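Local atomic coordinates of cellulase (glycosyl hydrolase family 5) (PDB entry 3ZMR), a protein that cleaves the β-1,4-glucan backbone of xyloglucan internally, with retention of anomeric configuration, in a family 5 glycoside hydrolase barrel joined to an N-terminal BACON domain. Residues Y99-A104 / M240-A245; G109-T114 / G208-I213; L113-L118 / Y301-V306; A203-G208 / D252-F257; A318-P323 / N382-N387. All coordinates share one frame; numbering follows the deposited sequence. Where two conformers were deposited one is given.

Interaction 1. Residues Y99-A104 / M240-A245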
# COMPACT_ATOMS: atom_id res chain seq x y z
N TYR A 99 3.45 18.52 14.49
CA TYR A 99 4.84 18.13 14.89
C TYR A 99 5.72 19.35 15.06
O TYR A 99 5.71 20.27 14.23
CB TYR A 99 5.57 17.23 13.88
CG TYR A 99 5.07 15.80 13.73
CD1 TYR A 99 4.26 15.20 14.66
CD2 TYR A 99 5.43 15.07 12.61
CE1 TYR A 99 3.83 13.90 14.49
CE2 TYR A 99 5.02 13.77 12.43
CZ TYR A 99 4.20 13.19 13.36
OH TYR A 99 3.78 11.88 13.21
N ASP A 100 6.52 19.35 16.12
CA ASP A 100 7.45 20.48 16.34
C ASP A 100 8.45 20.67 15.17
O ASP A 100 8.89 21.77 14.88
CB ASP A 100 8.24 20.27 17.63
CG ASP A 100 7.38 20.38 18.89
OD1 ASP A 100 6.22 20.82 18.81
OD2 ASP A 100 7.90 20.02 19.96
N GLU A 101 8.75 19.57 14.49
CA GLU A 101 9.72 19.53 13.42
C GLU A 101 9.14 19.98 12.06
O GLU A 101 9.88 20.08 11.07
CB GLU A 101 10.27 18.10 13.26
CG GLU A 101 10.99 17.54 14.48
CD GLU A 101 10.11 16.87 15.51
OE1 GLU A 101 8.87 16.96 15.48
OE2 GLU A 101 10.71 16.22 16.40
N TYR A 102 7.83 20.23 12.01
CA TYR A 102 7.16 20.67 10.78
C TYR A 102 7.86 21.87 10.15
O TYR A 102 8.25 22.83 10.82
CB TYR A 102 5.72 21.05 11.08
CG TYR A 102 4.93 21.61 9.94
CD1 TYR A 102 4.29 20.78 9.01
CD2 TYR A 102 4.78 22.98 9.80
CE1 TYR A 102 3.51 21.34 7.99
CE2 TYR A 102 4.03 23.54 8.79
CZ TYR A 102 3.41 22.72 7.88
OH TYR A 102 2.63 23.29 6.91
N ILE A 103 7.96 21.84 8.83
CA ILE A 103 8.34 23.00 8.07
C ILE A 103 7.31 23.21 6.97
O ILE A 103 6.60 22.30 6.57
CB ILE A 103 9.78 22.91 7.49
CG1 ILE A 103 9.88 21.83 6.42
CG2 ILE A 103 10.82 22.73 8.61
CD1 ILE A 103 11.28 21.73 5.78
N ALA A 104 7.23 24.44 6.47
CA ALA A 104 6.21 24.80 5.52
C ALA A 104 6.29 23.93 4.26
O ALA A 104 7.38 23.48 3.88
CB ALA A 104 6.36 26.25 5.13
N MET A 240 8.30 5.33 13.76
CA MET A 240 9.27 4.90 12.76
C MET A 240 9.19 5.78 11.53
O MET A 240 10.20 6.34 11.07
CB MET A 240 9.06 3.42 12.40
CG MET A 240 9.35 2.47 13.58
SD MET A 240 9.06 0.75 13.15
CE MET A 240 10.47 0.43 12.11
N TRP A 241 7.97 5.98 11.01
CA TRP A 241 7.82 6.83 9.82
C TRP A 241 8.19 8.30 10.03
O TRP A 241 8.66 8.96 9.10
CB TRP A 241 6.43 6.73 9.17
CG TRP A 241 6.41 5.65 8.13
CD1 TRP A 241 5.75 4.44 8.20
CD2 TRP A 241 7.11 5.65 6.89
NE1 TRP A 241 6.04 3.68 7.08
CE2 TRP A 241 6.89 4.39 6.27
CE3 TRP A 241 7.98 6.56 6.27
CZ2 TRP A 241 7.45 4.05 5.04
CZ3 TRP A 241 8.51 6.23 5.03
CH2 TRP A 241 8.26 4.99 4.45
N LYS A 242 8.01 8.80 11.25
CA LYS A 242 8.42 10.17 11.52
C LYS A 242 9.93 10.34 11.26
O LYS A 242 10.40 11.31 10.63
CB LYS A 242 8.03 10.60 12.93
CG LYS A 242 8.36 12.05 13.21
CD LYS A 242 7.84 12.47 14.59
CE LYS A 242 8.23 13.91 14.85
NZ LYS A 242 7.87 14.39 16.21
N GLN A 243 10.71 9.37 11.74
CA GLN A 243 12.15 9.40 11.54
C GLN A 243 12.56 9.30 10.09
O GLN A 243 13.43 10.03 9.59
CB GLN A 243 12.82 8.27 12.30
CG GLN A 243 12.73 8.45 13.81
CD GLN A 243 13.19 7.21 14.52
OE1 GLN A 243 14.39 7.00 14.72
NE2 GLN A 243 12.24 6.38 14.89
N ILE A 244 11.95 8.34 9.41
CA ILE A 244 12.30 8.11 8.00
C ILE A 244 11.89 9.33 7.14
O ILE A 244 12.67 9.84 6.31
CB ILE A 244 11.61 6.85 7.47
CG1 ILE A 244 12.03 5.60 8.28
CG2 ILE A 244 11.89 6.66 5.98
CD1 ILE A 244 11.00 4.49 8.19
N ALA A 245 10.66 9.81 7.37
CA ALA A 245 10.17 10.99 6.65
C ALA A 245 11.06 12.20 6.87
O ALA A 245 11.37 12.93 5.93
CB ALA A 245 8.74 11.29 7.07
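The phenol ring of Y99 has the aliphatic chain of K242 lying over one face, while its hydroxyl points off the rim to a hydrogen bond with E238, one turn earlier on the helix that bears the lysine. K242 CE stands 3.9 Å from the centroid of the Y99 ring, a CH-pi contact, and K242 NZ, 4.2 Å from the same centroid and 20° off the normal, adds a cation-pi interaction. The second flat group, the carboxylate of E101, is met mainly at OE1: K242 NZ reaches E101 OE1 at 2.9 Å as a salt bridge, approaching from above the carboxylate plane, 38° out of it. One ammonium is therefore shared between a ring face and an anion. This reach depends on a fully extended lysine, with CG trans to the main-chain nitrogen (chi1 -176°), so that the chain runs along the ring antiparallel to the tyrosine side chain. E101, bent at chi2, crosses it at about a right angle. A type I turn from Y99 to Y102 presents both residues. The contact joins the loop after strand 85-91 of the BACON domain to helix 227-248 of the barrel, with T291 of helix 275-293 touching both Y99 and K242.

Interaction 2. Residues G109-T114 / G208-I213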
# COMPACT_ATOMS: atom_id res chain seq x y z
N GLY A 109 11.31 20.68 -6.75
CA GLY A 109 11.49 19.31 -7.27
C GLY A 109 10.25 18.44 -7.27
O GLY A 109 10.33 17.26 -7.59
N MET A 110 9.10 19.05 -6.96
CA MET A 110 7.82 18.37 -6.85
C MET A 110 6.93 18.86 -7.99
O MET A 110 6.26 19.89 -7.88
CB MET A 110 7.15 18.58 -5.48
CG MET A 110 8.08 18.45 -4.29
SD MET A 110 9.05 16.95 -4.18
CE MET A 110 7.85 15.80 -3.56
N ARG A 111 6.97 18.15 -9.12
CA ARG A 111 6.22 18.53 -10.32
C ARG A 111 4.73 18.54 -10.05
O ARG A 111 4.21 17.77 -9.25
CB ARG A 111 6.54 17.59 -11.46
CG ARG A 111 7.99 17.70 -11.93
CD ARG A 111 8.34 16.54 -12.85
NE ARG A 111 8.54 15.33 -12.06
CZ ARG A 111 8.82 14.14 -12.56
NH1 ARG A 111 8.86 13.94 -13.89
NH2 ARG A 111 9.07 13.15 -11.73
N ASP A 112 4.02 19.40 -10.78
CA ASP A 112 2.57 19.47 -10.68
C ASP A 112 1.94 18.36 -11.53
O ASP A 112 1.37 18.59 -12.62
CB ASP A 112 2.06 20.84 -11.14
CG ASP A 112 0.61 21.05 -10.81
OD1 ASP A 112 0.03 20.31 -10.00
OD2 ASP A 112 0.05 22.02 -11.32
N LEU A 113 2.05 17.14 -11.00
CA LEU A 113 1.56 15.91 -11.64
C LEU A 113 0.75 15.11 -10.62
O LEU A 113 1.19 14.95 -9.49
CB LEU A 113 2.74 15.06 -12.11
CG LEU A 113 3.63 15.64 -13.21
CD1 LEU A 113 4.84 14.75 -13.41
CD2 LEU A 113 2.82 15.80 -14.50
N THR A 114 -0.40 14.61 -11.03
CA THR A 114 -1.13 13.67 -10.20
C THR A 114 -0.32 12.36 -10.10
O THR A 114 0.54 12.10 -10.93
CB THR A 114 -2.51 13.33 -10.75
OG1 THR A 114 -2.32 12.67 -11.99
CG2 THR A 114 -3.36 14.58 -10.92
N GLY A 208 19.25 7.75 -12.15
CA GLY A 208 18.13 8.18 -12.97
C GLY A 208 16.85 7.41 -12.72
O GLY A 208 15.94 7.46 -13.52
N LEU A 209 16.79 6.70 -11.60
CA LEU A 209 15.59 5.91 -11.27
C LEU A 209 14.60 6.62 -10.34
O LEU A 209 15.00 7.42 -9.49
CB LEU A 209 16.05 4.62 -10.59
CG LEU A 209 16.93 3.69 -11.43
CD1 LEU A 209 17.58 2.66 -10.53
CD2 LEU A 209 16.07 3.02 -12.51
N TYR A 210 13.31 6.30 -10.49
CA TYR A 210 12.36 6.46 -9.39
C TYR A 210 12.70 5.46 -8.31
O TYR A 210 13.08 4.33 -8.62
CB TYR A 210 10.92 6.26 -9.85
CG TYR A 210 10.36 7.39 -10.69
CD1 TYR A 210 9.69 8.45 -10.11
CD2 TYR A 210 10.46 7.36 -12.07
CE1 TYR A 210 9.15 9.47 -10.87
CE2 TYR A 210 9.95 8.39 -12.84
CZ TYR A 210 9.30 9.45 -12.21
OH TYR A 210 8.77 10.48 -12.97
N VAL A 211 12.53 5.86 -7.05
CA VAL A 211 12.87 5.02 -5.90
C VAL A 211 11.69 4.95 -4.95
O VAL A 211 11.12 5.98 -4.62
CB VAL A 211 14.11 5.52 -5.16
CG1 VAL A 211 14.39 4.65 -3.94
CG2 VAL A 211 15.31 5.57 -6.14
N ILE A 212 11.32 3.75 -4.54
CA ILE A 212 10.33 3.50 -3.52
C ILE A 212 11.01 2.85 -2.31
O ILE A 212 11.70 1.82 -2.47
CB ILE A 212 9.22 2.55 -4.03
CG1 ILE A 212 8.45 3.13 -5.21
CG2 ILE A 212 8.27 2.20 -2.90
CD1 ILE A 212 7.71 2.09 -6.04
N ILE A 213 10.87 3.43 -1.12
CA ILE A 213 11.31 2.79 0.14
C ILE A 213 10.09 2.49 0.99
O ILE A 213 9.11 3.25 0.98
CB ILE A 213 12.33 3.63 0.92
CG1 ILE A 213 11.81 5.02 1.26
CG2 ILE A 213 13.64 3.70 0.14
CD1 ILE A 213 12.73 5.82 2.16
O HOH W 1 9.98 11.24 -15.10
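Y210 of the 208-213 segment meets R111 of the 109-114 loop chiefly through its hydroxyl. The segment starts at G208, whose positive phi closes the preceding helix in a Schellman motif and whose carbonyl accepts from K164. L209 then turns its side chain to V171. Y210 is the first residue of the strand, its backbone bonded to D169 and V171, and the end of its ring comes nearer the loop, where OH accepts from R111 NH2 at 3.0 Å with an N-H...O angle of 152°. The oxygen is 18° out of the guanidinium plane, and the phenol and guanidinium planes differ by only 17°, the two side chains arriving from opposite directions. Water 1 closes a small polar ring, lying 3.2 Å from R111 NH1 and 2.6 Å from Y210 OH. R111 bends at chi3 to bring its end here; NH2 also makes a salt bridge to D253, and L113 CD1 sits 3.7 Å above one face of the guanidinium. Thus NH2 is gripped by both a carboxylate and a hydroxyl. Further on, V211 pairs with R254, just before strand 255-258, I212 packs on V170 and A258, and I213 on F257, of the adjoining strands. This is the N-terminal end of a (β/α)8 barrel, where the loop ahead of helix 115-122 fastens to the start of strand 210-214.

Interaction 3. Residues L113-L118 / Y301-V306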
# COMPACT_ATOMS: atom_id res chain seq x y z
N LEU A 113 2.05 17.14 -11.00
CA LEU A 113 1.56 15.91 -11.64
C LEU A 113 0.75 15.11 -10.62
O LEU A 113 1.19 14.95 -9.49
CB LEU A 113 2.74 15.06 -12.11
CG LEU A 113 3.63 15.64 -13.21
CD1 LEU A 113 4.84 14.75 -13.41
CD2 LEU A 113 2.82 15.80 -14.50
N THR A 114 -0.40 14.61 -11.03
CA THR A 114 -1.13 13.67 -10.20
C THR A 114 -0.32 12.36 -10.10
O THR A 114 0.54 12.10 -10.93
CB THR A 114 -2.51 13.33 -10.75
OG1 THR A 114 -2.32 12.67 -11.99
CG2 THR A 114 -3.36 14.58 -10.92
N SER A 115 -0.60 11.57 -9.07
CA SER A 115 0.02 10.24 -8.98
C SER A 115 -0.27 9.45 -10.26
O SER A 115 0.59 8.70 -10.74
CB SER A 115 -0.40 9.52 -7.73
OG SER A 115 0.17 10.15 -6.61
N MET A 116 -1.48 9.57 -10.80
CA MET A 116 -1.79 8.87 -12.05
C MET A 116 -0.82 9.27 -13.18
O MET A 116 -0.32 8.42 -13.95
CB MET A 116 -3.26 9.08 -12.46
CG MET A 116 -3.66 8.27 -13.68
SD MET A 116 -3.56 6.47 -13.48
CE MET A 116 -4.93 6.26 -12.41
N GLN A 117 -0.58 10.57 -13.32
CA GLN A 117 0.33 11.07 -14.36
C GLN A 117 1.76 10.60 -14.10
O GLN A 117 2.47 10.21 -15.00
CB GLN A 117 0.29 12.60 -14.41
CG GLN A 117 -0.99 13.17 -15.01
CD GLN A 117 -1.03 14.68 -14.95
OE1 GLN A 117 -0.96 15.24 -13.87
NE2 GLN A 117 -1.08 15.34 -16.11
N LEU A 118 2.15 10.60 -12.83
CA LEU A 118 3.48 10.13 -12.46
C LEU A 118 3.60 8.65 -12.83
O LEU A 118 4.66 8.22 -13.32
CB LEU A 118 3.75 10.35 -10.98
CG LEU A 118 5.24 10.36 -10.63
CD1 LEU A 118 5.88 11.71 -10.92
CD2 LEU A 118 5.47 9.98 -9.17
N TYR A 301 3.92 17.19 -0.47
CA TYR A 301 3.60 16.92 -1.86
C TYR A 301 4.02 15.53 -2.37
O TYR A 301 3.68 15.16 -3.50
CB TYR A 301 4.29 17.95 -2.75
CG TYR A 301 3.79 19.37 -2.57
CD1 TYR A 301 2.51 19.76 -3.03
CD2 TYR A 301 4.56 20.34 -1.94
CE1 TYR A 301 2.05 21.06 -2.92
CE2 TYR A 301 4.10 21.64 -1.82
CZ TYR A 301 2.84 21.97 -2.29
OH TYR A 301 2.40 23.26 -2.16
N ARG A 302 4.81 14.80 -1.57
CA ARG A 302 5.41 13.57 -2.05
C ARG A 302 4.34 12.57 -2.42
O ARG A 302 3.29 12.48 -1.77
CB ARG A 302 6.32 13.01 -0.97
CG ARG A 302 7.15 11.82 -1.39
CD ARG A 302 8.24 11.36 -0.38
NE ARG A 302 9.03 12.48 0.10
CZ ARG A 302 9.91 13.18 -0.64
NH1 ARG A 302 10.23 12.84 -1.90
NH2 ARG A 302 10.46 14.27 -0.12
N HIS A 303 4.62 11.77 -3.43
CA HIS A 303 3.69 10.69 -3.79
C HIS A 303 3.89 9.55 -2.83
O HIS A 303 5.02 9.08 -2.61
CB HIS A 303 3.95 10.24 -5.22
CG HIS A 303 3.72 11.33 -6.23
ND1 HIS A 303 2.58 11.40 -7.03
CD2 HIS A 303 4.49 12.38 -6.57
CE1 HIS A 303 2.69 12.46 -7.82
NE2 HIS A 303 3.82 13.07 -7.54
N LEU A 304 2.79 9.14 -2.22
CA LEU A 304 2.78 8.09 -1.19
C LEU A 304 2.04 6.86 -1.72
O LEU A 304 1.09 6.97 -2.48
CB LEU A 304 2.14 8.59 0.10
CG LEU A 304 2.73 9.88 0.71
CD1 LEU A 304 2.01 10.21 2.00
CD2 LEU A 304 4.23 9.80 0.92
N ILE A 305 2.44 5.70 -1.21
CA ILE A 305 1.94 4.43 -1.68
C ILE A 305 1.39 3.66 -0.47
O ILE A 305 2.13 3.41 0.50
CB ILE A 305 3.03 3.59 -2.35
CG1 ILE A 305 3.70 4.34 -3.48
CG2 ILE A 305 2.46 2.26 -2.83
CD1 ILE A 305 5.05 3.77 -3.85
N VAL A 306 0.10 3.31 -0.51
CA VAL A 306 -0.57 2.60 0.54
C VAL A 306 -1.03 1.24 0.04
O VAL A 306 -1.22 1.04 -1.17
CB VAL A 306 -1.73 3.44 1.14
CG1 VAL A 306 -1.18 4.68 1.85
CG2 VAL A 306 -2.80 3.78 0.10
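A buried histidine, H303, is docked against the first turn of helix 115-122, a mixed polar and apolar contact at the N-terminal end of the barrel, just before strand 304-307. The imidazole supplies most of the buried surface, and its perimeter and one face are used differently. Along the perimeter, S115 OG lies 2.7 Å from H303 ND1 in a hydrogen bond whose donor could be either atom; the same hydroxyl has a weak bond to N329 O. Also at the ring edge, L113 O approaches H303 CE1 at 3.4 Å. Over the face comes a methyl group: L118 CD2 is 3.6 Å from the centroid of the H303 ring and only 9° off its normal, a nearly central CH-pi contact. L118 reaches it with CG swung opposite the main-chain nitrogen (chi1 -159°). Contacts at both edge and face should restrict rotation of the imidazole.

The helix end that supplies these groups is itself capped. Q117 N donates to T114 OG1 at 3.0 Å, and T114 N returns a bond to Q117 OE1, also at 3.0 Å, received on a lone pair in the carbonyl plane. These reciprocal bonds form a capping box. With L256 packed on H303 and F332 on S115, the arrangement is that of a (β/α)8 barrel with helix 115-122, which precedes the first barrel strand, packed across the N-terminal end of its strands.

Interaction 4. Residues A203-G208 / D252-F257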
# COMPACT_ATOMS: atom_id res chain seq x y z
N ALA A 203 22.24 6.76 -4.50
CA ALA A 203 22.84 6.08 -5.68
C ALA A 203 21.78 5.74 -6.74
O ALA A 203 21.99 5.92 -7.93
CB ALA A 203 23.58 4.83 -5.23
N ALA A 204 20.62 5.27 -6.28
CA ALA A 204 19.54 4.90 -7.21
C ALA A 204 19.00 6.15 -7.93
O ALA A 204 18.75 6.15 -9.13
CB ALA A 204 18.44 4.18 -6.47
N LEU A 205 18.77 7.20 -7.16
CA LEU A 205 18.30 8.44 -7.75
C LEU A 205 19.31 9.04 -8.74
O LEU A 205 18.94 9.53 -9.81
CB LEU A 205 18.00 9.46 -6.65
CG LEU A 205 16.75 9.17 -5.79
CD1 LEU A 205 16.75 10.09 -4.57
CD2 LEU A 205 15.43 9.28 -6.54
N ASP A 206 20.57 9.02 -8.35
CA ASP A 206 21.64 9.54 -9.23
C ASP A 206 21.77 8.76 -10.55
O ASP A 206 22.19 9.31 -11.57
CB ASP A 206 22.98 9.62 -8.52
CG ASP A 206 23.03 10.66 -7.38
OD1 ASP A 206 22.13 11.51 -7.26
OD2 ASP A 206 24.00 10.63 -6.59
N ALA A 207 21.40 7.48 -10.52
CA ALA A 207 21.34 6.63 -11.71
C ALA A 207 20.16 6.91 -12.62
O ALA A 207 20.06 6.36 -13.69
CB ALA A 207 21.38 5.16 -11.31
N GLY A 208 19.25 7.75 -12.15
CA GLY A 208 18.13 8.18 -12.97
C GLY A 208 16.85 7.41 -12.72
O GLY A 208 15.94 7.46 -13.52
N ASP A 252 13.49 15.01 -3.93
CA ASP A 252 12.50 15.41 -4.90
C ASP A 252 11.47 14.28 -5.18
O ASP A 252 11.45 13.24 -4.49
CB ASP A 252 13.17 16.03 -6.12
CG ASP A 252 13.82 15.06 -7.06
OD1 ASP A 252 13.52 13.85 -7.07
OD2 ASP A 252 14.60 15.57 -7.90
N ASP A 253 10.61 14.51 -6.16
CA ASP A 253 9.44 13.65 -6.36
C ASP A 253 9.74 12.28 -6.99
O ASP A 253 8.87 11.45 -7.16
CB ASP A 253 8.32 14.37 -7.13
CG ASP A 253 8.66 14.67 -8.58
OD1 ASP A 253 9.70 14.19 -9.10
OD2 ASP A 253 7.85 15.39 -9.23
N ARG A 254 11.00 12.05 -7.31
CA ARG A 254 11.43 10.75 -7.78
C ARG A 254 11.51 9.76 -6.62
O ARG A 254 11.61 8.56 -6.85
CB ARG A 254 12.75 10.84 -8.56
CG ARG A 254 12.67 11.62 -9.89
CD ARG A 254 14.07 11.99 -10.41
NE ARG A 254 14.86 12.56 -9.31
CZ ARG A 254 16.18 12.51 -9.16
NH1 ARG A 254 16.95 11.91 -10.05
NH2 ARG A 254 16.74 13.06 -8.09
N LEU A 255 11.49 10.24 -5.37
CA LEU A 255 11.46 9.38 -4.18
C LEU A 255 10.05 9.29 -3.64
O LEU A 255 9.43 10.32 -3.30
CB LEU A 255 12.39 9.84 -3.08
CG LEU A 255 12.44 9.02 -1.79
CD1 LEU A 255 12.95 7.60 -2.04
CD2 LEU A 255 13.32 9.68 -0.75
N LEU A 256 9.53 8.07 -3.58
CA LEU A 256 8.21 7.74 -3.04
C LEU A 256 8.36 6.90 -1.79
O LEU A 256 9.35 6.15 -1.64
CB LEU A 256 7.37 6.96 -4.07
CG LEU A 256 6.97 7.66 -5.40
CD1 LEU A 256 8.07 7.58 -6.44
CD2 LEU A 256 5.69 7.04 -5.96
N PHE A 257 7.41 7.06 -0.87
CA PHE A 257 7.35 6.25 0.34
C PHE A 257 6.17 5.29 0.28
O PHE A 257 5.09 5.67 -0.14
CB PHE A 257 7.18 7.09 1.62
CG PHE A 257 8.20 8.18 1.87
CD1 PHE A 257 9.51 8.14 1.40
CD2 PHE A 257 7.83 9.23 2.69
CE1 PHE A 257 10.38 9.16 1.70
CE2 PHE A 257 8.71 10.23 3.00
CZ PHE A 257 9.98 10.22 2.50
O HOH W 2 19.69 12.55 -8.36
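L205 and R254 account for most of the surface buried here, with L255 a smaller third. The leucine, on the last turn of helix 191-206, lays CD2 against R254 CB at 3.7 Å, and the same methyl stands 4.2 Å above the centre of the guanidinium face of R254. The arginine thus curls back, bent at chi3 (-48°), and spreads its flat end over an apolar side chain. D252 fixes the orientation of the guanidinium: R254 NE donates to D252 OD1 at 2.9 Å on the syn lone pair, almost exactly in the guanidinium plane, forming a salt bridge with an N-H...O angle of 172°. R254 N donates to that oxygen as well, at 3.1 Å and tilted on its anti side, which makes an Asx turn, so OD1 accepts two hydrogen bonds from the same residue, one from its side chain and one from its backbone. In the guanidinium plane at another edge, water 2 accepts from R254 NH2 at 3.0 Å and donates to D206 OD1 at 2.9 Å, bridging back to the helix. L255 joins through its backbone, N being 4.2 Å from L205 CD2. Helix 191-206 lies in the crossover from strand 170-173 to strand 210-214, so the contact ties it to the turn before strand 255-258, part of the repeating β/α architecture of the TIM barrel.

Interaction 5. Residues A318-P323 / N382-N387. With EDO (1,2-ethanediol), chain G.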
# COMPACT_ATOMS: atom_id res chain seq x y z
N ALA A 318 -12.48 -5.23 -2.78
CA ALA A 318 -13.60 -5.40 -1.83
C ALA A 318 -13.51 -4.52 -0.58
O ALA A 318 -14.54 -4.17 0.02
CB ALA A 318 -13.72 -6.88 -1.43
N HIS A 319 -12.30 -4.18 -0.14
CA HIS A 319 -12.13 -3.60 1.20
C HIS A 319 -11.21 -2.40 1.36
O HIS A 319 -11.18 -1.80 2.44
CB HIS A 319 -11.65 -4.69 2.18
CG HIS A 319 -12.50 -5.92 2.19
ND1 HIS A 319 -13.74 -5.94 2.77
CD2 HIS A 319 -12.28 -7.16 1.70
CE1 HIS A 319 -14.26 -7.15 2.64
NE2 HIS A 319 -13.38 -7.91 2.00
N PHE A 320 -10.40 -2.08 0.37
CA PHE A 320 -9.46 -0.96 0.52
C PHE A 320 -10.24 0.34 0.51
O PHE A 320 -11.12 0.53 -0.35
CB PHE A 320 -8.40 -0.97 -0.62
CG PHE A 320 -7.59 0.31 -0.67
CD1 PHE A 320 -6.48 0.47 0.15
CD2 PHE A 320 -7.93 1.34 -1.54
CE1 PHE A 320 -5.73 1.63 0.09
CE2 PHE A 320 -7.17 2.48 -1.62
CZ PHE A 320 -6.11 2.64 -0.77
N THR A 321 -9.92 1.21 1.46
CA THR A 321 -10.44 2.58 1.48
C THR A 321 -9.30 3.60 1.33
O THR A 321 -8.24 3.45 1.89
CB THR A 321 -11.25 2.84 2.77
OG1 THR A 321 -10.40 2.72 3.92
CG2 THR A 321 -12.44 1.87 2.85
N MET A 322 -9.56 4.66 0.56
CA MET A 322 -8.56 5.71 0.36
C MET A 322 -8.35 6.48 1.64
O MET A 322 -9.33 6.94 2.27
CB MET A 322 -8.97 6.68 -0.76
CG MET A 322 -8.75 6.15 -2.16
SD MET A 322 -7.02 5.91 -2.62
CE MET A 322 -6.43 7.56 -3.02
N PRO A 323 -7.09 6.65 2.07
CA PRO A 323 -6.88 7.53 3.20
C PRO A 323 -7.30 8.98 2.87
O PRO A 323 -7.22 9.41 1.74
CB PRO A 323 -5.37 7.47 3.43
CG PRO A 323 -4.90 6.20 2.77
CD PRO A 323 -5.83 6.05 1.60
N ASN A 382 -9.25 -1.96 -12.48
CA ASN A 382 -9.79 -0.82 -13.25
C ASN A 382 -10.65 0.11 -12.42
O ASN A 382 -10.74 1.29 -12.71
CB ASN A 382 -10.48 -1.27 -14.57
CG ASN A 382 -11.80 -2.02 -14.43
OD1 ASN A 382 -12.29 -2.34 -13.37
ND2 ASN A 382 -12.40 -2.32 -15.59
N VAL A 383 -11.27 -0.42 -11.36
CA VAL A 383 -12.08 0.42 -10.46
C VAL A 383 -11.23 1.54 -9.84
O VAL A 383 -11.69 2.67 -9.68
CB VAL A 383 -12.82 -0.41 -9.40
CG1 VAL A 383 -11.87 -1.08 -8.42
CG2 VAL A 383 -13.81 0.45 -8.64
N PHE A 384 -9.97 1.24 -9.52
CA PHE A 384 -9.05 2.25 -9.03
C PHE A 384 -8.59 3.20 -10.12
O PHE A 384 -8.66 4.42 -9.96
CB PHE A 384 -7.85 1.58 -8.30
CG PHE A 384 -8.31 0.80 -7.11
CD1 PHE A 384 -8.77 1.44 -5.99
CD2 PHE A 384 -8.33 -0.58 -7.13
CE1 PHE A 384 -9.29 0.75 -4.92
CE2 PHE A 384 -8.84 -1.29 -6.04
CZ PHE A 384 -9.29 -0.63 -4.93
N ILE A 385 -8.18 2.63 -11.26
CA ILE A 385 -7.64 3.44 -12.35
C ILE A 385 -8.70 4.47 -12.80
O ILE A 385 -8.40 5.64 -13.00
CB ILE A 385 -7.18 2.55 -13.54
CG1 ILE A 385 -6.07 1.57 -13.08
CG2 ILE A 385 -6.74 3.40 -14.73
CD1 ILE A 385 -4.83 2.26 -12.52
N ASN A 386 -9.94 4.01 -12.93
CA ASN A 386 -11.04 4.88 -13.37
C ASN A 386 -11.46 5.91 -12.31
O ASN A 386 -12.06 6.94 -12.64
CB ASN A 386 -12.24 4.06 -13.82
CG ASN A 386 -12.01 3.36 -15.14
OD1 ASN A 386 -11.25 3.84 -15.99
ND2 ASN A 386 -12.67 2.21 -15.33
N ASN A 387 -11.10 5.65 -11.05
CA ASN A 387 -11.20 6.61 -9.97
C ASN A 387 -9.97 7.49 -9.80
O ASN A 387 -9.84 8.18 -8.77
CB ASN A 387 -11.59 5.90 -8.66
CG ASN A 387 -13.10 5.68 -8.53
OD1 ASN A 387 -13.89 6.50 -8.96
ND2 ASN A 387 -13.48 4.60 -7.86
C1 EDO G . -12.18 -9.96 -0.40
O1 EDO G . -11.57 -10.83 -1.35
C2 EDO G . -12.80 -10.67 0.80
O2 EDO G . -14.19 -10.35 0.92
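F320 and F384 form an aromatic contact on the outer side of the (β/α)8 barrel, between the end of helix 313-319 and the short helix 382-386 that precedes strand 391-396. Across the two segments the interaction is wholly apolar. F320 CD2 and F384 CE1 come within 3.7 Å, the ring centroids lie 5.8 Å apart, and the planes are inclined at 75°, an oblique meeting that is neither a stack nor a T-shape. The side chains approach through a corner of each ring. F320 is sent across by a chi1 of 168°, which sets CG trans to the main-chain nitrogen. L333 of strand 331-337 touches both rings, V306 of strand 304-307 packs on F320, and V383 CG1 lies 3.7 Å above one face of the F384 ring.

Polar interactions with surrounding groups are found on the 318-323 side. N282 of helix 275-293 brackets F320, its side chain bonding to H319 O and to T321 N, which should help hold the backbone on both sides of F320. The imidazole of H319 stacks on Y278. A molecule of 1,2-ethanediol, most likely a crystallisation additive, lies beside this histidine at the surface. Its C1 is 3.6 Å from A318 CB, and its O2 is hydrogen-bonded at the ring edge to H319 NE2, 2.8 Å away, with either atom able to donate.

Interactions 2, 3 and 4 form one continuous region at the N-terminal end of the barrel. Centres of interactions 2 and 4 are 7 Å apart, joined by strand pairing in which V211 O and L256 N are 2.8 Å apart; those of interactions 2 and 3 are 8 Å apart, with R111 NH2 packing on L118 CD1. Interaction 1 reaches this region through W241, which packs on F257, whereas interaction 5 meets interaction 3 where V306 touches F320; interactions 1 and 5 are about 28 Å apart between centres. None of the five adjoins the substrate site: E262, the probable proton donor, and E395, the inferred nucleophile, lie toward the C-terminal ends of the strands.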